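Local coordinates for protein xylulokinase (Brucella ovis, PDB 5VM1) that probably phosphorylates D-xylulose to D-xylulose 5-phosphate at the expense of ATP, as a member of the FGGY family of carbohydrate kinases, at residues G219-E224 and A233-A238; G19-L24 and V32-G37. All blocks are in the same frame, centred on the assembly; numbering follows the deposited sequence.

Overall arrangement
From the N terminus the chain lays down strand 9-15, turns back along strand 19-26 and turns again into strand 31-38; contact 2 closes this tight beta hairpin. Much later, contact 1 closes another short loop, in which strand 217-220 passes through helix 223-228 to strand 236-242. The two loops follow one another along the chain, neither enclosing nor crossing the other. Both contacts belong to the same six-stranded mixed sheet of the actin-like ATPase fold, and each secures one of its outermost strands, 31-38 or 217-220. Their centres are about 19 Å apart, and helix 433-446 touches side chains of both.

Contact 1 of 2, residues G219-E224 and A233-A238; sequences GCLRAE and ASVIVA
The side chain of Leu221 is laid along the flank of Val235 on the same side of the sheet, with the two CB atoms 3.8 Å apart. The pair stands at the edge of the mixed sheet of an actin-like ATPase domain, where strand 217-220 runs antiparallel to strand 236-242 and ends that side of the sheet. Leu221 has CG anti to the backbone N (chi1 -176°), which carries its branch past its neighbour: Leu221 CD2 comes to 4.0 Å from Val235 CB. Beta-branched Val235 suits this place because it offers a broad hydrocarbon side close to the backbone. Val237, next but one along the chain, sets its CG2 over the backbone of Leu221, 4.1 Å from Leu221 N. Leu221, Val235 and Val237 together make an apolar face under helix 161-170, with Leu169 against Leu221 and both Arg166 and Thr170 against Val237.

Two backbone hydrogen bonds set the register, Val237 N to Gly219 O at 2.8 Å and Leu221 N to Val235 O at 2.9 Å. Between them Cys220 and Ile236 form a non-hydrogen-bonded pair whose side chains lie on the other face, where Ile236 reaches Ala444 of helix 433-446. Cys220 is a compact, weakly polar group that tolerates this solvent-facing position. Gly219 is suited to a positive phi of 114°, at which a CB would press on the preceding carbonyl oxygen. Beyond Leu221 the chain leaves the sheet: Arg222 takes the N-cap position of helix 223-228, and its NH2 donates a hydrogen bond to the carbonyl oxygen of Trp168. Val235 O, besides accepting from Leu221 N, receives a CA-H...O contact from Cys220 CA at 3.4 Å.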
ATOM      1  N   GLY A 219       4.917 -20.837   9.617  1.00 44.66           N
ATOM      2  CA  GLY A 219       3.931 -21.883   9.471  1.00 46.17           C
ATOM      3  C   GLY A 219       4.278 -22.836   8.340  1.00 56.05           C
ATOM      4  O   GLY A 219       5.098 -22.547   7.462  1.00 55.64           O
ATOM      5  N   CYS A 220       3.657 -24.014   8.398  1.00 61.18           N
ATOM      6  CA  CYS A 220       3.744 -25.018   7.352  1.00 61.86           C
ATOM      7  C   CYS A 220       2.344 -25.279   6.811  1.00 53.22           C
ATOM      8  O   CYS A 220       1.354 -25.193   7.542  1.00 52.56           O
ATOM      9  CB  CYS A 220       4.373 -26.325   7.887  1.00 72.99           C
ATOM     10  SG  CYS A 220       6.092 -26.156   8.431  1.00 80.20           S
ATOM     11  N   LEU A 221       2.259 -25.588   5.522  1.00 54.11           N
ATOM     12  CA  LEU A 221       0.968 -25.894   4.919  1.00 58.10           C
ATOM     13  C   LEU A 221       0.340 -27.135   5.550  1.00 63.28           C
ATOM     14  O   LEU A 221       1.003 -28.165   5.719  1.00 67.03           O
ATOM     15  CB  LEU A 221       1.142 -26.082   3.414  1.00 59.37           C
ATOM     16  CG  LEU A 221      -0.102 -26.328   2.564  1.00 62.85           C
ATOM     17  CD1 LEU A 221      -1.078 -25.152   2.632  1.00 52.91           C
ATOM     18  CD2 LEU A 221       0.337 -26.616   1.128  1.00 62.15           C
ATOM     19  N   ARG A 222      -0.946 -27.032   5.896  1.00 63.85           N
ATOM     20  CA  ARG A 222      -1.658 -28.146   6.515  1.00 60.20           C
ATOM     21  C   ARG A 222      -1.671 -29.356   5.587  1.00 65.94           C
ATOM     22  O   ARG A 222      -1.827 -29.222   4.369  1.00 63.93           O
ATOM     23  CB  ARG A 222      -3.092 -27.731   6.887  1.00 69.93           C
ATOM     24  CG  ARG A 222      -3.202 -27.055   8.262  1.00 73.96           C
ATOM     25  CD  ARG A 222      -4.646 -26.768   8.727  1.00 82.42           C
ATOM     26  NE  ARG A 222      -5.415 -26.010   7.750  1.00 83.82           N
ATOM     27  CZ  ARG A 222      -6.497 -26.448   7.119  1.00 93.58           C
ATOM     28  NH1 ARG A 222      -6.984 -27.653   7.365  1.00 94.35           N
ATOM     29  NH2 ARG A 222      -7.109 -25.661   6.246  1.00 99.71           N
ATOM     30  N   ALA A 223      -1.536 -30.546   6.181  1.00 71.36           N
ATOM     31  CA  ALA A 223      -1.408 -31.768   5.389  1.00 78.95           C
ATOM     32  C   ALA A 223      -2.616 -32.003   4.480  1.00 79.77           C
ATOM     33  O   ALA A 223      -2.451 -32.426   3.327  1.00 78.58           O
ATOM     34  CB  ALA A 223      -1.170 -32.959   6.311  1.00 87.13           C
ATOM     35  N   GLU A 224      -3.837 -31.735   4.970  1.00 78.84           N
ATOM     36  CA  GLU A 224      -5.019 -31.930   4.124  1.00 81.38           C
ATOM     37  C   GLU A 224      -4.929 -31.073   2.864  1.00 82.66           C
ATOM     38  O   GLU A 224      -5.370 -31.492   1.786  1.00 84.97           O
ATOM     39  CB  GLU A 224      -6.310 -31.650   4.904  1.00 83.08           C
ATOM     40  CG  GLU A 224      -6.367 -30.308   5.630  1.00 89.17           C
ATOM     41  CD  GLU A 224      -5.886 -30.380   7.080  1.00 93.45           C
ATOM     42  OE1 GLU A 224      -4.715 -30.758   7.311  1.00 91.35           O
ATOM     43  OE2 GLU A 224      -6.683 -30.044   7.990  1.00 95.51           O
ATOM     44  N   ALA A 233       6.612 -31.850  -1.013  1.00103.98           N
ATOM     45  CA  ALA A 233       7.472 -31.653   0.143  1.00107.11           C
ATOM     46  C   ALA A 233       6.755 -30.862   1.227  1.00 95.05           C
ATOM     47  O   ALA A 233       5.631 -30.382   1.053  1.00 81.65           O
ATOM     48  CB  ALA A 233       8.771 -30.935  -0.241  1.00112.32           C
ATOM     49  N   SER A 234       7.438 -30.764   2.369  1.00 93.31           N
ATOM     50  CA  SER A 234       7.035 -29.860   3.436  1.00 81.26           C
ATOM     51  C   SER A 234       7.032 -28.431   2.905  1.00 79.54           C
ATOM     52  O   SER A 234       8.076 -27.912   2.497  1.00 69.51           O
ATOM     53  CB  SER A 234       7.991 -30.002   4.622  1.00 72.72           C
ATOM     54  OG  SER A 234       7.703 -29.035   5.613  1.00 75.83           O
ATOM     55  N   VAL A 235       5.850 -27.815   2.871  1.00 81.29           N
ATOM     56  CA  VAL A 235       5.663 -26.503   2.260  1.00 71.12           C
ATOM     57  C   VAL A 235       5.701 -25.449   3.364  1.00 63.55           C
ATOM     58  O   VAL A 235       4.773 -25.352   4.175  1.00 66.53           O
ATOM     59  CB  VAL A 235       4.347 -26.435   1.475  1.00 60.73           C
ATOM     60  CG1 VAL A 235       4.208 -25.094   0.796  1.00 57.65           C
ATOM     61  CG2 VAL A 235       4.284 -27.543   0.454  1.00 62.98           C
ATOM     62  N   ILE A 236       6.730 -24.603   3.345  1.00 49.16           N
ATOM     63  CA  ILE A 236       6.867 -23.516   4.310  1.00 56.94           C
ATOM     64  C   ILE A 236       6.031 -22.329   3.840  1.00 53.28           C
ATOM     65  O   ILE A 236       5.960 -22.046   2.636  1.00 56.57           O
ATOM     66  CB  ILE A 236       8.352 -23.122   4.460  1.00 58.36           C
ATOM     67  CG1 ILE A 236       9.096 -24.053   5.423  1.00 57.57           C
ATOM     68  CG2 ILE A 236       8.512 -21.653   4.869  1.00 44.16           C
ATOM     69  CD1 ILE A 236      10.620 -24.058   5.199  1.00 58.12           C
ATOM     70  N   VAL A 237       5.349 -21.662   4.776  1.00 44.11           N
ATOM     71  CA  VAL A 237       4.626 -20.419   4.500  1.00 44.96           C
ATOM     72  C   VAL A 237       5.384 -19.245   5.117  1.00 49.84           C
ATOM     73  O   VAL A 237       5.717 -19.266   6.309  1.00 47.81           O
ATOM     74  CB  VAL A 237       3.175 -20.456   5.011  1.00 42.72           C
ATOM     75  CG1 VAL A 237       2.458 -19.188   4.597  1.00 41.28           C
ATOM     76  CG2 VAL A 237       2.440 -21.649   4.434  1.00 44.88           C
ATOM     77  N   ALA A 238       5.653 -18.220   4.305  1.00 39.55           N
ATOM     78  CA  ALA A 238       6.416 -17.071   4.765  1.00 46.03           C
ATOM     79  C   ALA A 238       5.559 -16.145   5.629  1.00 49.70           C
ATOM     80  O   ALA A 238       4.329 -16.260   5.701  1.00 45.89           O
ATOM     81  CB  ALA A 238       6.994 -16.297   3.587  1.00 37.50           C
TER

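Contact 2 of 2, residues G19-L24 and V32-G37; sequences GVKALL and VGAAHG
Leu24 and Val32 run together near the turn of an antiparallel beta hairpin, Leu24 CD2 being 4.0 Å from Val32 CG1. A classic beta bulge puts two residues, Val32 and Gly33, opposite the single Leu24, whose O accepts a bond of 2.7 Å from Val32 N and a weak one of 3.5 Å from Gly33 N. On the other face Leu23 CD1, at 3.9 Å, and Lys21 CE, at 3.8 Å, both come onto Ala34 CB, a methyl small enough to let two longer neighbours close in over it. His36 has CG anti to its own N (chi1 -162°), and the ring reaches past Val20 O to Gly19, where its NE2 lies 3.8 Å from Gly19 CA. A CB on Gly19 would run into that ring.

Behind these contacts stands a ladder of backbone bonds, paired at Val20 with Gly37 and Ala22 with Ala35, and running on to Leu24 N, which donates to Gly33 O, before the bulge disturbs it. The Lys21 chain, bent at chi2 and chi4, ends with NZ in a salt bridge to Asp430, passing near Asp14, predicted to be important for activity. Strand 9-15 continues the sheet beside 19-26, helix 53-70 packs on Val20, Ala22 and Leu24, and helix 433-446 on Lys21 and Leu23.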
ATOM      1  N   GLY A  19      -9.572  -8.604  -5.396  1.00 48.61           N
ATOM      2  CA  GLY A  19      -9.424 -10.009  -5.734  1.00 40.13           C
ATOM      3  C   GLY A  19      -8.209 -10.654  -5.096  1.00 45.17           C
ATOM      4  O   GLY A  19      -7.427 -10.026  -4.374  1.00 47.54           O
ATOM      5  N   VAL A  20      -8.078 -11.946  -5.367  1.00 44.51           N
ATOM      6  CA  VAL A  20      -6.963 -12.762  -4.913  1.00 30.95           C
ATOM      7  C   VAL A  20      -6.156 -13.123  -6.151  1.00 42.19           C
ATOM      8  O   VAL A  20      -6.697 -13.707  -7.097  1.00 38.75           O
ATOM      9  CB  VAL A  20      -7.450 -14.018  -4.179  1.00 37.43           C
ATOM     10  CG1 VAL A  20      -6.281 -14.983  -3.905  1.00 32.92           C
ATOM     11  CG2 VAL A  20      -8.194 -13.637  -2.896  1.00 38.40           C
ATOM     12  N   LYS A  21      -4.874 -12.756  -6.154  1.00 39.99           N
ATOM     13  CA  LYS A  21      -3.956 -13.051  -7.242  1.00 33.69           C
ATOM     14  C   LYS A  21      -3.032 -14.168  -6.788  1.00 46.03           C
ATOM     15  O   LYS A  21      -2.606 -14.187  -5.633  1.00 49.93           O
ATOM     16  CB  LYS A  21      -3.137 -11.817  -7.636  1.00 30.34           C
ATOM     17  CG  LYS A  21      -2.798 -11.736  -9.134  1.00 47.31           C
ATOM     18  CD  LYS A  21      -1.306 -11.652  -9.402  1.00 53.27           C
ATOM     19  CE  LYS A  21      -0.977 -11.907 -10.872  1.00 64.71           C
ATOM     20  NZ  LYS A  21      -0.698 -10.675 -11.680  1.00 62.79           N
ATOM     21  N   ALA A  22      -2.807 -15.148  -7.661  1.00 46.91           N
ATOM     22  CA  ALA A  22      -1.907 -16.258  -7.384  1.00 37.49           C
ATOM     23  C   ALA A  22      -0.809 -16.249  -8.430  1.00 45.44           C
ATOM     24  O   ALA A  22      -1.094 -16.302  -9.626  1.00 61.83           O
ATOM     25  CB  ALA A  22      -2.648 -17.588  -7.396  1.00 36.06           C
ATOM     26  N   LEU A  23       0.440 -16.228  -7.988  1.00 44.94           N
ATOM     27  CA  LEU A  23       1.561 -16.084  -8.900  1.00 47.00           C
ATOM     28  C   LEU A  23       2.564 -17.182  -8.610  1.00 52.81           C
ATOM     29  O   LEU A  23       2.993 -17.348  -7.462  1.00 47.03           O
ATOM     30  CB  LEU A  23       2.226 -14.718  -8.747  1.00 34.70           C
ATOM     31  CG  LEU A  23       3.343 -14.415  -9.732  1.00 41.96           C
ATOM     32  CD1 LEU A  23       2.815 -14.405 -11.131  1.00 38.32           C
ATOM     33  CD2 LEU A  23       3.949 -13.089  -9.398  1.00 49.44           C
ATOM     34  N   LEU A  24       2.962 -17.902  -9.654  1.00 49.75           N
ATOM     35  CA  LEU A  24       3.886 -19.013  -9.512  1.00 49.62           C
ATOM     36  C   LEU A  24       5.162 -18.681 -10.257  1.00 53.62           C
ATOM     37  O   LEU A  24       5.122 -18.338 -11.443  1.00 53.44           O
ATOM     38  CB  LEU A  24       3.273 -20.316 -10.033  1.00 48.07           C
ATOM     39  CG  LEU A  24       4.110 -21.575  -9.835  1.00 52.94           C
ATOM     40  CD1 LEU A  24       4.339 -21.878  -8.361  1.00 49.47           C
ATOM     41  CD2 LEU A  24       3.388 -22.714 -10.504  1.00 55.47           C
ATOM     42  N   VAL A  32       5.692 -18.265 -14.069  1.00 63.70           N
ATOM     43  CA  VAL A  32       5.331 -19.529 -14.682  1.00 59.95           C
ATOM     44  C   VAL A  32       3.854 -19.550 -15.027  1.00 63.61           C
ATOM     45  O   VAL A  32       3.460 -20.065 -16.073  1.00 65.25           O
ATOM     46  CB  VAL A  32       5.692 -20.706 -13.736  1.00 58.41           C
ATOM     47  CG1 VAL A  32       4.973 -21.968 -14.136  1.00 56.11           C
ATOM     48  CG2 VAL A  32       7.203 -20.941 -13.652  1.00 54.70           C
ATOM     49  N   GLY A  33       3.039 -18.945 -14.173  1.00 65.19           N
ATOM     50  CA  GLY A  33       1.621 -18.802 -14.421  1.00 62.46           C
ATOM     51  C   GLY A  33       1.020 -17.957 -13.321  1.00 55.67           C
ATOM     52  O   GLY A  33       1.629 -17.749 -12.265  1.00 59.99           O
ATOM     53  N   ALA A  34      -0.194 -17.484 -13.585  1.00 50.06           N
ATOM     54  CA  ALA A  34      -0.901 -16.632 -12.643  1.00 46.51           C
ATOM     55  C   ALA A  34      -2.392 -16.840 -12.823  1.00 48.80           C
ATOM     56  O   ALA A  34      -2.857 -17.141 -13.921  1.00 46.86           O
ATOM     57  CB  ALA A  34      -0.565 -15.158 -12.846  1.00 47.61           C
ATOM     58  N   ALA A  35      -3.145 -16.661 -11.743  1.00 49.75           N
ATOM     59  CA  ALA A  35      -4.591 -16.808 -11.818  1.00 56.58           C
ATOM     60  C   ALA A  35      -5.225 -15.814 -10.860  1.00 65.36           C
ATOM     61  O   ALA A  35      -4.592 -15.347  -9.911  1.00 58.85           O
ATOM     62  CB  ALA A  35      -5.053 -18.235 -11.513  1.00 57.40           C
ATOM     63  N   HIS A  36      -6.491 -15.502 -11.121  1.00 78.45           N
ATOM     64  CA  HIS A  36      -7.232 -14.495 -10.376  1.00 74.50           C
ATOM     65  C   HIS A  36      -8.544 -15.085  -9.878  1.00 75.74           C
ATOM     66  O   HIS A  36      -9.211 -15.841 -10.592  1.00 88.95           O
ATOM     67  CB  HIS A  36      -7.518 -13.268 -11.259  1.00 76.84           C
ATOM     68  CG  HIS A  36      -7.876 -12.040 -10.489  1.00 77.50           C
ATOM     69  ND1 HIS A  36      -9.176 -11.600 -10.348  1.00 78.80           N
ATOM     70  CD2 HIS A  36      -7.103 -11.157  -9.813  1.00 74.40           C
ATOM     71  CE1 HIS A  36      -9.188 -10.499  -9.616  1.00 75.15           C
ATOM     72  NE2 HIS A  36      -7.943 -10.211  -9.277  1.00 73.63           N
ATOM     73  N   GLY A  37      -8.939 -14.674  -8.678  1.00 66.86           N
ATOM     74  CA  GLY A  37     -10.242 -14.988  -8.135  1.00 57.00           C
ATOM     75  C   GLY A  37     -10.900 -13.703  -7.696  1.00 58.03           C
ATOM     76  O   GLY A  37     -10.293 -12.934  -6.948  1.00 66.48           O
TER